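Local structure of putative deoxyribonuclease yjjV (Escherichia coli, 1ZZM) at residues Leu128-His133 / His148-Thr153; Tyr60-Leu65 / Val92-Glu97; Thr153-Gly158 / Tyr253-Val258; Lys140-Leu145 / Ala166-Gln171. The protein probably hydrolyses ester bonds, as a TatD-type member of the metallo-dependent hydrolases that binds two divalent metal cations per subunit. All blocks are in the same frame, centred on the assembly; numbering follows the deposited sequence.

The four contacts sample a TIM-barrel hydrolase from its inner strands to its outer helices. Interaction 2 comes first along the chain, pairing strand 59-63 with segment 92-97; it lies about 11 Å from interaction 1 between centres, and Pro129 and Ile131 probably hydrogen-bond to Val95 where strands 95-101 and 130-135 run side by side. Interaction 1 closes before interaction 3 opens, sharing Thr153; interaction 3 continues the sheet into strand 154-156 and backs it with helix 241-256. Interaction 4, whose segments alternate with those of 1 and 3, packs helices 138-148 and 163-171, about 20 Å from interaction 2 between centres. Glu97, His133 and His157, from interactions 2, 1 and 3, converge on one zinc ion.

Interaction 1: residues Leu128-His133 / His148-Thr153; sequences LPVILH and HDLPRT. With ZN (zinc ion), chain C; ZN (zinc ion), chain D.
Where a beta-alpha unit of the TIM barrel returns to the sheet, Thr153, at the end of the turn after helix 138-148, meets the start of strand 130-135. The backbone makes the one direct hydrogen bond: Val130 N to Thr153 O, 3.0 Å, with the donor in the carbonyl plane on a lone pair. The same oxygen takes a CA-H...O contact from Pro129 CA at 3.1 Å. A type I turn from Leu150 to Thr153 presents this carbonyl. Two waters fill in beside it, one joining Leu128 O to Arg152 N and the other giving a proton to Thr153 O; the second water's link to Leu128 O is unusually short and doubtful.

Between side chains, Val130 CG1 touches Leu150 CD2 at 3.7 Å, the two running across each other. Leu150 also touches Leu120 and Ala123 of helix 109-125. Arg152 lays its CB against Leu128 C at 3.8 Å, then bends at chi2 (-71°) and leads outward to a salt bridge with Asp127. Further along the strand His133 ND1 binds zinc at 2.0 Å. Thr153 O thus takes a backbone N-H, a CA-H and a water proton, a combination that would fix the turn firmly against the strand leading to His133.

Interaction 2: residues Tyr60-Leu65 / Val92-Glu97; sequences YAALGL and VVAVGE. With ZN (zinc ion), chain C; ZN (zinc ion), chain B.
Backbone hydrogen bonds come first between Tyr60-Leu65 and Val92-Glu97, a parallel pairing that joins strand 59-63 to the chain entering strand 95-101 in the TIM-barrel wall. Val93 N gives a bond of 2.7 Å to Ala61 O, entering almost straight along the C=O direction (172°). Gly96 N reaches Leu63 O at 2.8 Å, but from well above the carbonyl plane; between them, Leu63 N to Ala94 O is weak. The chain turns a corner at Ala94, whose N is buried without a partner.

CA-H...O contacts fill in the pairing, Ala62 CA lying 3.1 Å from Ala94 O. Apolar contacts are made mostly by small side chains: Val93 CG1 meets the Tyr60 ring obliquely at CD1, 3.8 Å away, while Val92 CG2 touches both Ala61 CB and Leu63 CG. Ala62 CB sits 3.6 Å from Gly96 CA, and a side chain on that glycine would run into it.

Metal bonds close the account. Extended Glu97 bridges the dinuclear site of this TatD-type hydrolase, OE1 binding one zinc at 2.0 Å and OE2 the other at 2.1 Å, beside a water bound to both. His9 and His11 share the first ion, His133 and His157 the second. Charge on the bridging carboxylate probably offsets part of the repulsion between the two cations.

Interaction 3: residues Thr153-Gly158 / Tyr253-Val258; sequences TGVVHG and YTLFNV. With ZN (zinc ion), chain C.
Leu255 pushes its two methyls against the backbone of Gly154: CD2 lies 3.6 Å from Gly154 C, and CD1 is 3.8 Å from Gly154 CA. CD2 also meets Val155 CB at 3.9 Å. Next to it, Val155 CG1 comes to the edge of the Phe256 ring, near the ring plane, 4.0 Å from CZ, and the two side chains cross at about a right angle. The leucine CG stands opposite its own backbone N (chi1 -176°), which extends the branch from the helix onto the strand. Its CD2 also rests off-centre over one face of the Phe256 ring, and so the neighbours brace each other. Replacing Leu255 by an alanine would probably leave a gap over Gly154 and set the Phe256 ring less firmly.

Outside this shell, Leu203 of strand 202-204 touches Val155, Leu255 and Phe256, and Ile131 packs on Val155 and Phe256. This is consistent with the last turn of helix 241-256 closing the end of the TIM barrel away from the metals. Just beyond Val156, His157 NE2 binds zinc at 2.1 Å; Glu205 accepts a hydrogen bond from its ND1, and the His9 ring stacks on it. With no polar bond between the segments, the contact rests on van der Waals packing, Leu255 methyls and Phe256 edge fitted against Gly154 and Val155.

Interaction 4: residues Lys140-Leu145 / Ala166-Gln171; sequences KLAMHL and AERFVQ. With ZN (zinc ion), chain D.
Phe169, Ala142 and the near part of Arg168 form the tight part of this contact. The Phe169 ring leans toward helix 138-148, its CE1 3.9 Å from Ala142 CB and equally close to Leu145 CD1. From the same helix, Leu141 CD2 reaches CZ of the Phe169 ring at 4.0 Å. Ala142 meets the ring obliquely with both its N and its CB, the two leucines with their methyls, and Phe169 also touches Ile176 of strand 175-178. Closer still is Arg168: chi1 near 180° carries its chain straight out from the helix, extended as far as NE, and one guanidinium face lies over Ala142 CB, which sits 3.3 Å from NE.

The two segments run nearly parallel, 13° apart, their axes coming within 10.3 Å. This is the side-by-side packing of successive outer helices in a TIM barrel, where strand 154-156 lies between them in the chain. Only an alanine stands at Ala142, where the CA atoms come nearest, against Phe169.

On the partly exposed flank the contact thins. There Arg168 NH2 continues to Met143 N at 3.8 Å, a packing contact without a hydrogen bond. A serine in place of Arg168 would probably strip the flat cover from Ala142 and leave the groove between the helices open to water. On the far side of helix 138-148, His144 ND1 binds a separate zinc ion together with Asp117 and His148.

Interaction 1: residues Leu128-His133 / His148-Thr153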
loop_
_atom_site.group_PDB
_atom_site.type_symbol
_atom_site.label_atom_id
_atom_site.label_comp_id
_atom_site.label_asym_id
_atom_site.label_seq_id
_atom_site.Cartn_x
_atom_site.Cartn_y
_atom_site.Cartn_z
ATOM N N LEU A 128 8.666 -9.411 8.467
ATOM C CA LEU A 128 8.090 -8.828 7.248
ATOM C C LEU A 128 7.702 -7.390 7.458
ATOM O O LEU A 128 7.402 -6.996 8.584
ATOM C CB LEU A 128 6.805 -9.564 6.854
ATOM C CG LEU A 128 6.998 -11.004 6.383
ATOM C CD1 LEU A 128 5.666 -11.791 6.383
ATOM C CD2 LEU A 128 7.587 -10.916 4.997
ATOM N N PRO A 129 7.739 -6.572 6.387
ATOM C CA PRO A 129 7.339 -5.174 6.514
ATOM C C PRO A 129 5.803 -5.188 6.476
ATOM O O PRO A 129 5.211 -6.212 6.145
ATOM C CB PRO A 129 7.922 -4.520 5.262
ATOM C CG PRO A 129 7.832 -5.597 4.226
ATOM C CD PRO A 129 8.236 -6.869 5.031
ATOM N N VAL A 130 5.166 -4.060 6.808
ATOM C CA VAL A 130 3.712 -3.965 6.792
ATOM C C VAL A 130 3.243 -2.908 5.804
ATOM O O VAL A 130 3.949 -1.922 5.523
ATOM C CB VAL A 130 3.161 -3.607 8.199
ATOM C CG1 VAL A 130 3.461 -4.781 9.194
ATOM C CG2 VAL A 130 3.846 -2.319 8.722
ATOM N N ILE A 131 2.063 -3.133 5.246
ATOM C CA ILE A 131 1.423 -2.192 4.321
ATOM C C ILE A 131 0.279 -1.660 5.162
ATOM O O ILE A 131 -0.648 -2.393 5.550
ATOM C CB ILE A 131 0.897 -2.905 3.049
ATOM C CG1 ILE A 131 2.089 -3.221 2.126
ATOM C CG2 ILE A 131 -0.129 -2.014 2.316
ATOM C CD1 ILE A 131 1.683 -3.969 0.795
ATOM N N LEU A 132 0.359 -0.372 5.443
ATOM C CA LEU A 132 -0.576 0.272 6.330
ATOM C C LEU A 132 -1.564 1.236 5.707
ATOM O O LEU A 132 -1.223 2.030 4.822
ATOM C CB LEU A 132 0.216 1.022 7.412
ATOM C CG LEU A 132 1.156 0.205 8.288
ATOM C CD1 LEU A 132 2.228 1.153 8.896
ATOM C CD2 LEU A 132 0.344 -0.517 9.383
ATOM N N HIS A 133 -2.781 1.152 6.245
ATOM C CA HIS A 133 -3.914 2.004 5.886
ATOM C C HIS A 133 -4.095 2.930 7.082
ATOM O O HIS A 133 -4.052 2.488 8.241
ATOM C CB HIS A 133 -5.178 1.147 5.738
ATOM C CG HIS A 133 -6.426 1.925 5.420
ATOM N ND1 HIS A 133 -6.839 2.185 4.135
ATOM C CD2 HIS A 133 -7.380 2.440 6.228
ATOM C CE1 HIS A 133 -7.999 2.819 4.155
ATOM N NE2 HIS A 133 -8.348 2.990 5.419
ATOM N N HIS A 148 5.998 -0.449 18.973
ATOM C CA HIS A 148 6.287 -1.820 18.617
ATOM C C HIS A 148 7.557 -2.075 17.835
ATOM O O HIS A 148 7.979 -3.208 17.721
ATOM C CB HIS A 148 5.023 -2.414 18.012
ATOM C CG HIS A 148 3.839 -2.217 18.908
ATOM N ND1 HIS A 148 3.844 -2.627 20.229
ATOM C CD2 HIS A 148 2.674 -1.552 18.725
ATOM C CE1 HIS A 148 2.734 -2.219 20.817
ATOM N NE2 HIS A 148 2.010 -1.560 19.927
ATOM N N ASP A 149 8.150 -1.002 17.316
ATOM C CA ASP A 149 9.457 -1.057 16.667
ATOM C C ASP A 149 9.693 -2.275 15.776
ATOM O O ASP A 149 10.445 -3.195 16.118
ATOM C CB ASP A 149 10.494 -0.981 17.799
ATOM C CG ASP A 149 11.915 -0.946 17.302
ATOM O OD1 ASP A 149 12.194 -0.395 16.206
ATOM O OD2 ASP A 149 12.762 -1.473 18.043
ATOM N N LEU A 150 9.045 -2.280 14.626
ATOM C CA LEU A 150 9.193 -3.383 13.683
ATOM C C LEU A 150 10.492 -3.171 12.921
ATOM O O LEU A 150 10.668 -2.142 12.278
ATOM C CB LEU A 150 8.033 -3.401 12.677
ATOM C CG LEU A 150 6.667 -3.836 13.199
ATOM C CD1 LEU A 150 6.128 -2.772 14.130
ATOM C CD2 LEU A 150 5.715 -4.079 12.015
ATOM N N PRO A 151 11.415 -4.149 12.965
ATOM C CA PRO A 151 12.696 -4.036 12.261
ATOM C C PRO A 151 12.548 -3.735 10.760
ATOM O O PRO A 151 13.344 -2.989 10.185
ATOM C CB PRO A 151 13.324 -5.411 12.474
ATOM C CG PRO A 151 12.812 -5.811 13.779
ATOM C CD PRO A 151 11.354 -5.411 13.726
ATOM N N ARG A 152 11.529 -4.308 10.124
ATOM C CA ARG A 152 11.361 -4.095 8.679
ATOM C C ARG A 152 10.450 -2.964 8.290
ATOM O O ARG A 152 10.234 -2.735 7.096
ATOM C CB ARG A 152 10.829 -5.366 8.035
ATOM C CG ARG A 152 11.688 -6.563 8.304
ATOM C CD ARG A 152 13.003 -6.454 7.544
ATOM N NE ARG A 152 13.732 -7.704 7.707
ATOM C CZ ARG A 152 14.831 -8.038 7.039
ATOM N NH1 ARG A 152 15.358 -7.209 6.136
ATOM N NH2 ARG A 152 15.402 -9.212 7.286
ATOM N N THR A 153 9.954 -2.253 9.296
ATOM C CA THR A 153 8.996 -1.178 9.139
ATOM C C THR A 153 7.944 -1.449 8.059
ATOM O O THR A 153 7.273 -2.474 8.134
ATOM C CB THR A 153 9.680 0.227 8.953
ATOM O OG1 THR A 153 10.432 0.268 7.731
ATOM C CG2 THR A 153 10.606 0.491 10.181
HETATM ZN ZN ZN C . -6.090 1.625 2.323
HETATM ZN ZN ZN D . 0.130 -0.855 20.026
HETATM O O HOH W 1 9.396 -6.331 11.032
HETATM O O HOH W 2 7.388 -4.757 9.579
HETATM O O HOH W 3 -7.189 0.488 1.037
HETATM O O HOH W 4 -7.309 3.447 1.285
#

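Interaction 2: residues Tyr60-Leu65 / Val92-Glu97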
loop_
_atom_site.group_PDB
_atom_site.type_symbol
_atom_site.label_atom_id
_atom_site.label_comp_id
_atom_site.label_asym_id
_atom_site.label_seq_id
_atom_site.Cartn_x
_atom_site.Cartn_y
_atom_site.Cartn_z
ATOM N N TYR A 60 2.630 -9.636 -6.694
ATOM C CA TYR A 60 3.192 -10.037 -5.424
ATOM C C TYR A 60 2.075 -9.809 -4.443
ATOM O O TYR A 60 1.136 -9.019 -4.722
ATOM C CB TYR A 60 4.394 -9.165 -5.105
ATOM C CG TYR A 60 5.621 -9.576 -5.891
ATOM C CD1 TYR A 60 6.627 -10.333 -5.286
ATOM C CD2 TYR A 60 5.759 -9.248 -7.246
ATOM C CE1 TYR A 60 7.743 -10.768 -5.999
ATOM C CE2 TYR A 60 6.882 -9.677 -7.974
ATOM C CZ TYR A 60 7.867 -10.442 -7.338
ATOM O OH TYR A 60 8.974 -10.900 -8.024
ATOM N N ALA A 61 2.178 -10.438 -3.286
ATOM C CA ALA A 61 1.082 -10.319 -2.325
ATOM C C ALA A 61 1.465 -9.908 -0.910
ATOM O O ALA A 61 2.630 -10.004 -0.521
ATOM C CB ALA A 61 0.370 -11.672 -2.264
ATOM N N ALA A 62 0.449 -9.446 -0.163
ATOM C CA ALA A 62 0.555 -9.142 1.252
ATOM C C ALA A 62 -0.747 -9.757 1.820
ATOM O O ALA A 62 -1.797 -9.749 1.140
ATOM C CB ALA A 62 0.600 -7.639 1.502
ATOM N N LEU A 63 -0.663 -10.332 3.021
ATOM C CA LEU A 63 -1.808 -10.941 3.690
ATOM C C LEU A 63 -1.997 -10.191 4.997
ATOM O O LEU A 63 -1.032 -9.872 5.722
ATOM C CB LEU A 63 -1.551 -12.421 4.006
ATOM C CG LEU A 63 -1.236 -13.319 2.812
ATOM C CD1 LEU A 63 -0.988 -14.749 3.320
ATOM C CD2 LEU A 63 -2.412 -13.263 1.820
ATOM N N GLY A 64 -3.256 -9.904 5.302
ATOM C CA GLY A 64 -3.547 -9.157 6.492
ATOM C C GLY A 64 -5.032 -8.873 6.515
ATOM O O GLY A 64 -5.765 -9.155 5.538
ATOM N N LEU A 65 -5.460 -8.248 7.602
ATOM C CA LEU A 65 -6.878 -7.953 7.832
ATOM C C LEU A 65 -7.094 -6.429 7.909
ATOM O O LEU A 65 -6.646 -5.795 8.844
ATOM C CB LEU A 65 -7.259 -8.638 9.150
ATOM C CG LEU A 65 -6.886 -10.132 9.280
ATOM C CD1 LEU A 65 -7.151 -10.619 10.705
ATOM C CD2 LEU A 65 -7.712 -10.986 8.313
ATOM N N VAL A 92 4.893 -13.537 -1.163
ATOM C CA VAL A 92 4.169 -12.765 -0.149
ATOM C C VAL A 92 5.287 -11.897 0.408
ATOM O O VAL A 92 6.282 -12.409 0.941
ATOM C CB VAL A 92 3.583 -13.658 0.957
ATOM C CG1 VAL A 92 3.385 -12.865 2.230
ATOM C CG2 VAL A 92 2.247 -14.208 0.501
ATOM N N VAL A 93 5.134 -10.589 0.312
ATOM C CA VAL A 93 6.218 -9.733 0.741
ATOM C C VAL A 93 5.965 -8.853 1.930
ATOM O O VAL A 93 6.868 -8.104 2.327
ATOM C CB VAL A 93 6.673 -8.802 -0.408
ATOM C CG1 VAL A 93 7.150 -9.636 -1.571
ATOM C CG2 VAL A 93 5.526 -7.884 -0.847
ATOM N N ALA A 94 4.762 -8.920 2.499
ATOM C CA ALA A 94 4.438 -8.053 3.619
ATOM C C ALA A 94 3.180 -8.559 4.305
ATOM O O ALA A 94 2.435 -9.354 3.727
ATOM C CB ALA A 94 4.168 -6.606 3.107
ATOM N N VAL A 95 2.972 -8.072 5.523
ATOM C CA VAL A 95 1.779 -8.358 6.300
ATOM C C VAL A 95 1.017 -7.130 5.889
ATOM O O VAL A 95 1.331 -5.968 6.215
ATOM C CB VAL A 95 2.028 -8.380 7.782
ATOM C CG1 VAL A 95 0.687 -8.400 8.551
ATOM C CG2 VAL A 95 2.845 -9.618 8.111
ATOM N N GLY A 96 0.005 -7.394 5.116
ATOM C CA GLY A 96 -0.672 -6.279 4.608
ATOM C C GLY A 96 -1.997 -6.455 3.979
ATOM O O GLY A 96 -2.478 -7.517 3.557
ATOM N N GLU A 97 -2.413 -5.251 4.323
ATOM C CA GLU A 97 -3.347 -4.186 4.422
ATOM C C GLU A 97 -3.945 -4.310 5.785
ATOM O O GLU A 97 -4.921 -5.009 6.017
ATOM C CB GLU A 97 -4.345 -3.819 3.349
ATOM C CG GLU A 97 -4.484 -2.298 3.691
ATOM C CD GLU A 97 -5.117 -1.382 2.657
ATOM O OE1 GLU A 97 -5.571 -1.825 1.583
ATOM O OE2 GLU A 97 -5.146 -0.170 2.952
HETATM ZN ZN ZN C . -6.090 1.625 2.323
HETATM ZN ZN ZN B . -5.857 -0.629 0.001
HETATM O O HOH W 3 -7.189 0.488 1.037
HETATM O O HOH W 4 -7.309 3.447 1.285
#

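Interaction 3: residues Thr153-Gly158 / Tyr253-Val258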
loop_
_atom_site.group_PDB
_atom_site.type_symbol
_atom_site.label_atom_id
_atom_site.label_comp_id
_atom_site.label_asym_id
_atom_site.label_seq_id
_atom_site.Cartn_x
_atom_site.Cartn_y
_atom_site.Cartn_z
ATOM N N THR A 153 9.954 -2.253 9.296
ATOM C CA THR A 153 8.996 -1.178 9.139
ATOM C C THR A 153 7.944 -1.449 8.059
ATOM O O THR A 153 7.273 -2.474 8.134
ATOM C CB THR A 153 9.680 0.227 8.953
ATOM O OG1 THR A 153 10.432 0.268 7.731
ATOM C CG2 THR A 153 10.606 0.491 10.181
ATOM N N GLY A 154 7.776 -0.525 7.114
ATOM C CA GLY A 154 6.738 -0.682 6.110
ATOM C C GLY A 154 6.426 0.628 5.401
ATOM O O GLY A 154 7.270 1.529 5.331
ATOM N N VAL A 155 5.214 0.726 4.859
ATOM C CA VAL A 155 4.772 1.911 4.126
ATOM C C VAL A 155 3.395 2.345 4.641
ATOM O O VAL A 155 2.541 1.499 4.932
ATOM C CB VAL A 155 4.638 1.623 2.570
ATOM C CG1 VAL A 155 3.785 0.359 2.316
ATOM C CG2 VAL A 155 3.999 2.826 1.860
ATOM N N VAL A 156 3.199 3.648 4.805
ATOM C CA VAL A 156 1.876 4.148 5.152
ATOM C C VAL A 156 1.344 4.494 3.766
ATOM O O VAL A 156 1.725 5.492 3.154
ATOM C CB VAL A 156 1.914 5.392 6.030
ATOM C CG1 VAL A 156 0.448 5.932 6.192
ATOM C CG2 VAL A 156 2.461 5.004 7.411
ATOM N N HIS A 157 0.479 3.637 3.241
ATOM C CA HIS A 157 -0.016 3.828 1.876
ATOM C C HIS A 157 -1.033 4.961 1.694
ATOM O O HIS A 157 -1.642 5.429 2.665
ATOM C CB HIS A 157 -0.604 2.503 1.379
ATOM C CG HIS A 157 -2.099 2.499 1.281
ATOM N ND1 HIS A 157 -2.779 3.039 0.206
ATOM C CD2 HIS A 157 -3.046 2.079 2.157
ATOM C CE1 HIS A 157 -4.082 2.952 0.427
ATOM N NE2 HIS A 157 -4.270 2.377 1.599
ATOM N N GLY A 158 -1.171 5.411 0.443
ATOM C CA GLY A 158 -2.145 6.437 0.082
ATOM C C GLY A 158 -2.166 7.602 1.026
ATOM O O GLY A 158 -3.210 8.130 1.344
ATOM N N TYR A 253 12.276 -1.869 -3.748
ATOM C CA TYR A 253 13.172 -3.020 -3.608
ATOM C C TYR A 253 13.704 -3.093 -2.173
ATOM O O TYR A 253 13.754 -4.170 -1.559
ATOM C CB TYR A 253 14.332 -2.838 -4.612
ATOM C CG TYR A 253 15.340 -3.954 -4.615
ATOM C CD1 TYR A 253 15.277 -4.959 -5.577
ATOM C CD2 TYR A 253 16.347 -4.020 -3.650
ATOM C CE1 TYR A 253 16.186 -6.009 -5.590
ATOM C CE2 TYR A 253 17.274 -5.080 -3.644
ATOM C CZ TYR A 253 17.178 -6.071 -4.623
ATOM O OH TYR A 253 18.039 -7.147 -4.634
ATOM N N THR A 254 14.106 -1.950 -1.630
ATOM C CA THR A 254 14.668 -1.919 -0.284
ATOM C C THR A 254 13.655 -2.309 0.791
ATOM O O THR A 254 13.985 -2.998 1.756
ATOM C CB THR A 254 15.251 -0.532 0.029
ATOM O OG1 THR A 254 16.281 -0.233 -0.925
ATOM C CG2 THR A 254 15.850 -0.521 1.418
ATOM N N LEU A 255 12.407 -1.907 0.593
ATOM C CA LEU A 255 11.382 -2.220 1.562
ATOM C C LEU A 255 10.822 -3.637 1.449
ATOM O O LEU A 255 10.715 -4.325 2.455
ATOM C CB LEU A 255 10.227 -1.214 1.433
ATOM C CG LEU A 255 9.131 -1.411 2.506
ATOM C CD1 LEU A 255 9.756 -1.149 3.874
ATOM C CD2 LEU A 255 7.939 -0.444 2.272
ATOM N N PHE A 256 10.490 -4.062 0.226
ATOM C CA PHE A 256 9.849 -5.364 -0.053
ATOM C C PHE A 256 10.685 -6.460 -0.700
ATOM O O PHE A 256 10.320 -7.651 -0.643
ATOM C CB PHE A 256 8.665 -5.177 -1.001
ATOM C CG PHE A 256 7.627 -4.242 -0.509
ATOM C CD1 PHE A 256 6.802 -4.601 0.556
ATOM C CD2 PHE A 256 7.426 -3.006 -1.145
ATOM C CE1 PHE A 256 5.799 -3.759 0.973
ATOM C CE2 PHE A 256 6.424 -2.163 -0.731
ATOM C CZ PHE A 256 5.603 -2.535 0.333
ATOM N N ASN A 257 11.765 -6.056 -1.356
ATOM C CA ASN A 257 12.633 -6.974 -2.102
ATOM C C ASN A 257 11.908 -7.394 -3.400
ATOM O O ASN A 257 11.940 -8.559 -3.811
ATOM C CB ASN A 257 13.009 -8.203 -1.261
ATOM C CG ASN A 257 14.359 -8.803 -1.679
ATOM O OD1 ASN A 257 15.305 -8.077 -1.991
ATOM N ND2 ASN A 257 14.456 -10.120 -1.658
ATOM N N VAL A 258 11.238 -6.424 -4.030
ATOM C CA VAL A 258 10.516 -6.633 -5.295
ATOM C C VAL A 258 11.276 -5.844 -6.374
ATOM O O VAL A 258 11.242 -4.610 -6.374
ATOM C CB VAL A 258 9.056 -6.102 -5.202
ATOM C CG1 VAL A 258 8.401 -6.096 -6.578
ATOM C CG2 VAL A 258 8.252 -6.971 -4.242
HETATM ZN ZN ZN C . -6.090 1.625 2.323
HETATM O O HOH W 3 -7.189 0.488 1.037
HETATM O O HOH W 4 -7.309 3.447 1.285
#

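Interaction 4: residues Lys140-Leu145 / Ala166-Gln171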
loop_
_atom_site.group_PDB
_atom_site.type_symbol
_atom_site.label_atom_id
_atom_site.label_comp_id
_atom_site.label_asym_id
_atom_site.label_seq_id
_atom_site.Cartn_x
_atom_site.Cartn_y
_atom_site.Cartn_z
ATOM N N LYS A 140 -2.267 8.344 16.041
ATOM C CA LYS A 140 -2.419 7.097 16.783
ATOM C C LYS A 140 -1.605 5.989 16.151
ATOM O O LYS A 140 -0.932 5.238 16.852
ATOM C CB LYS A 140 -3.895 6.692 16.841
ATOM C CG LYS A 140 -4.678 7.414 17.936
ATOM C CD LYS A 140 -4.158 6.984 19.318
ATOM C CE LYS A 140 -5.037 7.487 20.446
ATOM N NZ LYS A 140 -4.411 7.200 21.778
ATOM N N LEU A 141 -1.635 5.902 14.821
ATOM C CA LEU A 141 -0.883 4.851 14.138
ATOM C C LEU A 141 0.594 5.039 14.444
ATOM O O LEU A 141 1.282 4.086 14.772
ATOM C CB LEU A 141 -1.126 4.899 12.620
ATOM C CG LEU A 141 -0.263 3.891 11.847
ATOM C CD1 LEU A 141 -0.587 2.476 12.340
ATOM C CD2 LEU A 141 -0.524 4.009 10.345
ATOM N N ALA A 142 1.073 6.278 14.362
ATOM C CA ALA A 142 2.485 6.549 14.668
ATOM C C ALA A 142 2.837 6.149 16.114
ATOM O O ALA A 142 3.948 5.665 16.389
ATOM C CB ALA A 142 2.805 8.031 14.457
ATOM N N MET A 143 1.910 6.373 17.039
ATOM C CA MET A 143 2.152 6.018 18.429
ATOM C C MET A 143 2.422 4.505 18.559
ATOM O O MET A 143 3.363 4.099 19.244
ATOM C CB MET A 143 0.946 6.413 19.288
ATOM C CG MET A 143 1.066 6.028 20.751
ATOM S SD MET A 143 -0.606 6.068 21.539
ATOM C CE MET A 143 -1.391 4.612 20.706
ATOM N N HIS A 144 1.610 3.686 17.881
ATOM C CA HIS A 144 1.777 2.225 17.899
ATOM C C HIS A 144 3.071 1.829 17.165
ATOM O O HIS A 144 3.821 0.992 17.656
ATOM C CB HIS A 144 0.574 1.500 17.225
ATOM C CG HIS A 144 -0.708 1.558 18.022
ATOM N ND1 HIS A 144 -0.894 0.857 19.193
ATOM C CD2 HIS A 144 -1.836 2.288 17.846
ATOM C CE1 HIS A 144 -2.073 1.157 19.712
ATOM N NE2 HIS A 144 -2.665 2.028 18.914
ATOM N N LEU A 145 3.342 2.420 15.995
ATOM C CA LEU A 145 4.581 2.037 15.284
ATOM C C LEU A 145 5.818 2.330 16.132
ATOM O O LEU A 145 6.771 1.530 16.176
ATOM C CB LEU A 145 4.704 2.762 13.948
ATOM C CG LEU A 145 3.491 2.529 13.015
ATOM C CD1 LEU A 145 3.647 3.378 11.745
ATOM C CD2 LEU A 145 3.359 1.062 12.662
ATOM N N ALA A 166 3.679 13.094 8.095
ATOM C CA ALA A 166 4.531 12.349 7.163
ATOM C C ALA A 166 5.937 12.209 7.703
ATOM O O ALA A 166 6.495 11.109 7.718
ATOM C CB ALA A 166 4.569 13.035 5.802
ATOM N N GLU A 167 6.520 13.321 8.153
ATOM C CA GLU A 167 7.884 13.290 8.681
ATOM C C GLU A 167 7.997 12.365 9.885
ATOM O O GLU A 167 8.991 11.667 10.030
ATOM C CB GLU A 167 8.364 14.697 9.051
ATOM C CG GLU A 167 8.390 15.654 7.864
ATOM C CD GLU A 167 9.006 17.004 8.223
ATOM O OE1 GLU A 167 8.778 17.482 9.355
ATOM O OE2 GLU A 167 9.705 17.583 7.365
ATOM N N ARG A 168 6.971 12.327 10.733
ATOM C CA ARG A 168 7.021 11.421 11.882
ATOM C C ARG A 168 7.089 9.968 11.416
ATOM O O ARG A 168 7.787 9.161 12.004
ATOM C CB ARG A 168 5.809 11.603 12.788
ATOM C CG ARG A 168 5.859 10.755 14.066
ATOM C CD ARG A 168 4.621 11.078 14.892
ATOM N NE ARG A 168 4.512 10.346 16.145
ATOM C CZ ARG A 168 3.452 10.422 16.946
ATOM N NH1 ARG A 168 2.428 11.200 16.620
ATOM N NH2 ARG A 168 3.400 9.701 18.058
ATOM N N PHE A 169 6.351 9.629 10.362
ATOM C CA PHE A 169 6.399 8.253 9.858
ATOM C C PHE A 169 7.792 7.974 9.269
ATOM O O PHE A 169 8.382 6.917 9.491
ATOM C CB PHE A 169 5.358 8.052 8.754
ATOM C CG PHE A 169 3.940 7.896 9.256
ATOM C CD1 PHE A 169 3.648 7.060 10.344
ATOM C CD2 PHE A 169 2.885 8.564 8.624
ATOM C CE1 PHE A 169 2.345 6.900 10.777
ATOM C CE2 PHE A 169 1.570 8.402 9.061
ATOM C CZ PHE A 169 1.297 7.566 10.139
ATOM N N VAL A 170 8.314 8.936 8.521
ATOM C CA VAL A 170 9.623 8.775 7.884
ATOM C C VAL A 170 10.714 8.622 8.957
ATOM O O VAL A 170 11.640 7.805 8.812
ATOM C CB VAL A 170 9.926 10.003 6.977
ATOM C CG1 VAL A 170 11.353 9.946 6.424
ATOM C CG2 VAL A 170 8.943 10.015 5.810
ATOM N N GLN A 171 10.585 9.393 10.037
ATOM C CA GLN A 171 11.565 9.333 11.119
ATOM C C GLN A 171 11.477 8.003 11.880
ATOM O O GLN A 171 12.448 7.589 12.518
ATOM C CB GLN A 171 11.421 10.581 12.017
ATOM C CG GLN A 171 11.817 11.842 11.197
ATOM C CD GLN A 171 11.428 13.198 11.814
ATOM O OE1 GLN A 171 10.619 13.285 12.754
ATOM N NE2 GLN A 171 11.989 14.276 11.248
HETATM ZN ZN ZN D . 0.130 -0.855 20.026
#